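Local coordinates for nucleoside diphosphate kinase (Pyrobaculum aerophilum, PDB 1XQI), which probably transfers the gamma phosphate of ATP to nucleoside diphosphates through a phosphorylated active-site intermediate, making nucleoside triphosphates other than ATP, at residues E16-I21 and R126-V131. The protein carries 6 engineered substitutions. Sequence-based numbering, arbitrary orientation.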
# COMPACT_ATOMS: atom_id res chain seq x y z
N GLU A 16 18.24 -7.51 6.69
CA GLU A 16 18.43 -6.40 5.74
C GLU A 16 17.10 -5.93 5.10
O GLU A 16 16.16 -6.71 4.93
CB GLU A 16 19.47 -6.86 4.69
CG GLU A 16 19.52 -6.09 3.39
CD GLU A 16 20.71 -6.47 2.49
OE1 GLU A 16 21.77 -6.90 3.02
OE2 GLU A 16 20.61 -6.34 1.24
N LYS A 17 17.02 -4.65 4.77
CA LYS A 17 15.80 -4.01 4.30
C LYS A 17 16.16 -3.20 3.09
O LYS A 17 17.32 -2.80 2.92
CB LYS A 17 15.31 -3.01 5.34
CG LYS A 17 14.46 -3.58 6.39
CD LYS A 17 13.95 -2.51 7.33
CE LYS A 17 14.56 -2.66 8.69
NZ LYS A 17 15.79 -1.87 8.75
N THR A 18 15.19 -2.88 2.27
CA THR A 18 15.49 -2.00 1.14
C THR A 18 14.28 -1.14 0.82
O THR A 18 13.17 -1.47 1.23
CB THR A 18 15.95 -2.81 -0.10
OG1 THR A 18 16.44 -1.91 -1.11
CG2 THR A 18 14.80 -3.71 -0.64
N LEU A 19 14.49 -0.05 0.12
CA LEU A 19 13.41 0.86 -0.20
C LEU A 19 13.08 0.71 -1.68
O LEU A 19 13.98 0.79 -2.56
CB LEU A 19 13.86 2.29 0.10
CG LEU A 19 12.93 3.52 0.07
CD1 LEU A 19 12.49 3.87 -1.32
CD2 LEU A 19 11.75 3.31 0.99
N LEU A 20 11.80 0.50 -1.95
CA LEU A 20 11.29 0.46 -3.31
C LEU A 20 10.21 1.52 -3.50
O LEU A 20 9.33 1.68 -2.66
CB LEU A 20 10.76 -0.95 -3.64
CG LEU A 20 10.31 -1.00 -5.10
CD1 LEU A 20 11.31 -1.70 -6.09
CD2 LEU A 20 8.91 -1.57 -5.16
N ILE A 21 10.27 2.26 -4.62
CA ILE A 21 9.24 3.27 -4.97
C ILE A 21 8.57 2.90 -6.27
O ILE A 21 9.26 2.74 -7.29
CB ILE A 21 9.85 4.67 -5.18
CG1 ILE A 21 10.74 5.03 -3.98
CG2 ILE A 21 8.72 5.70 -5.45
CD1 ILE A 21 11.40 6.38 -4.07
N ARG A 126 19.30 -10.53 2.14
CA ARG A 126 19.96 -9.85 0.98
C ARG A 126 19.00 -9.08 0.08
O ARG A 126 19.13 -9.07 -1.16
CB ARG A 126 20.81 -10.85 0.19
CG ARG A 126 21.82 -11.50 1.09
CD ARG A 126 22.60 -12.61 0.41
NE ARG A 126 23.55 -12.03 -0.53
CZ ARG A 126 24.49 -12.70 -1.17
NH1 ARG A 126 24.63 -14.00 -0.96
NH2 ARG A 126 25.28 -12.07 -2.01
N ALA A 127 18.08 -8.40 0.75
CA ALA A 127 16.98 -7.71 0.14
C ALA A 127 17.38 -6.80 -0.97
O ALA A 127 16.63 -6.68 -1.92
CB ALA A 127 16.23 -6.91 1.18
N VAL A 128 18.52 -6.13 -0.84
CA VAL A 128 18.90 -5.07 -1.76
C VAL A 128 19.23 -5.66 -3.11
O VAL A 128 18.68 -5.20 -4.13
CB VAL A 128 20.06 -4.18 -1.20
CG1 VAL A 128 20.70 -3.27 -2.27
CG2 VAL A 128 19.58 -3.32 -0.07
N GLU A 129 20.10 -6.68 -3.13
CA GLU A 129 20.41 -7.38 -4.38
C GLU A 129 19.17 -8.10 -4.96
O GLU A 129 18.96 -8.06 -6.18
CB GLU A 129 21.47 -8.45 -4.19
CG GLU A 129 22.68 -8.08 -3.46
CD GLU A 129 23.28 -9.33 -2.78
OE1 GLU A 129 23.68 -9.19 -1.57
OE2 GLU A 129 23.32 -10.44 -3.43
N ILE A 130 18.42 -8.78 -4.08
CA ILE A 130 17.23 -9.57 -4.46
C ILE A 130 16.27 -8.69 -5.29
O ILE A 130 16.00 -9.01 -6.47
CB ILE A 130 16.47 -10.18 -3.23
CG1 ILE A 130 17.24 -11.33 -2.59
CG2 ILE A 130 15.05 -10.61 -3.63
CD1 ILE A 130 17.81 -12.29 -3.58
N VAL A 131 15.83 -7.60 -4.67
CA VAL A 131 15.03 -6.54 -5.29
C VAL A 131 15.69 -5.92 -6.54
O VAL A 131 15.03 -5.72 -7.56
CB VAL A 131 14.63 -5.46 -4.24
CG1 VAL A 131 13.95 -4.28 -4.88
CG2 VAL A 131 13.74 -6.10 -3.12
O HOH W 1 20.86 -9.62 4.38
O HOH W 2 17.32 -2.77 -3.86
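E16 reaches the first turn of helix 127-135 and accepts a hydrogen bond from the backbone of V128. The bond from V128 N to E16 OE2 is 3.0 Å long and nearly straight, at 163°. It uses the anti lone pair of the carboxylate oxygen. CG of E16 stands anti to the backbone N (chi1 162°) and the chain runs on extended, which carries the carboxylate to the helix start. A127 N is also near OE2, but its angle is too poor for a bond. The other oxygen, OE1, takes a weak bond from a water that accepts from R126 N at 2.9 Å.

A second water joins strand and helix. It accepts from T18 OG1 and donates to V128 O at 2.8 Å.

Van der Waals contacts complete the interface. T18 CG2 meets V131 CG2 tip to tip at 3.6 Å and lies 3.9 Å from A127 CB. T18 OG1 rests against V128 CG2. L20 CD1 touches V131 CG1 at 3.9 Å. L122 and A173 of the sheet also touch V131.

R126, at the N-cap, donates from NE to E129 OE1 at 3.0 Å, in the guanidinium plane. Its NH2 forms a salt bridge with E129 OE2 at 2.9 Å.

The contact packs helix 127-135 on strand 17-22 of the antiparallel sheet of the ferredoxin fold. V128 lies beside R132, a probable ATP-binding residue. An alanine in place of E16 would probably leave V128 N without this acceptor and the water at R126 N without its carboxylate partner. The carboxylate probably favours the helix start, while the methyls of T18 and L20 pack against A127 and V131.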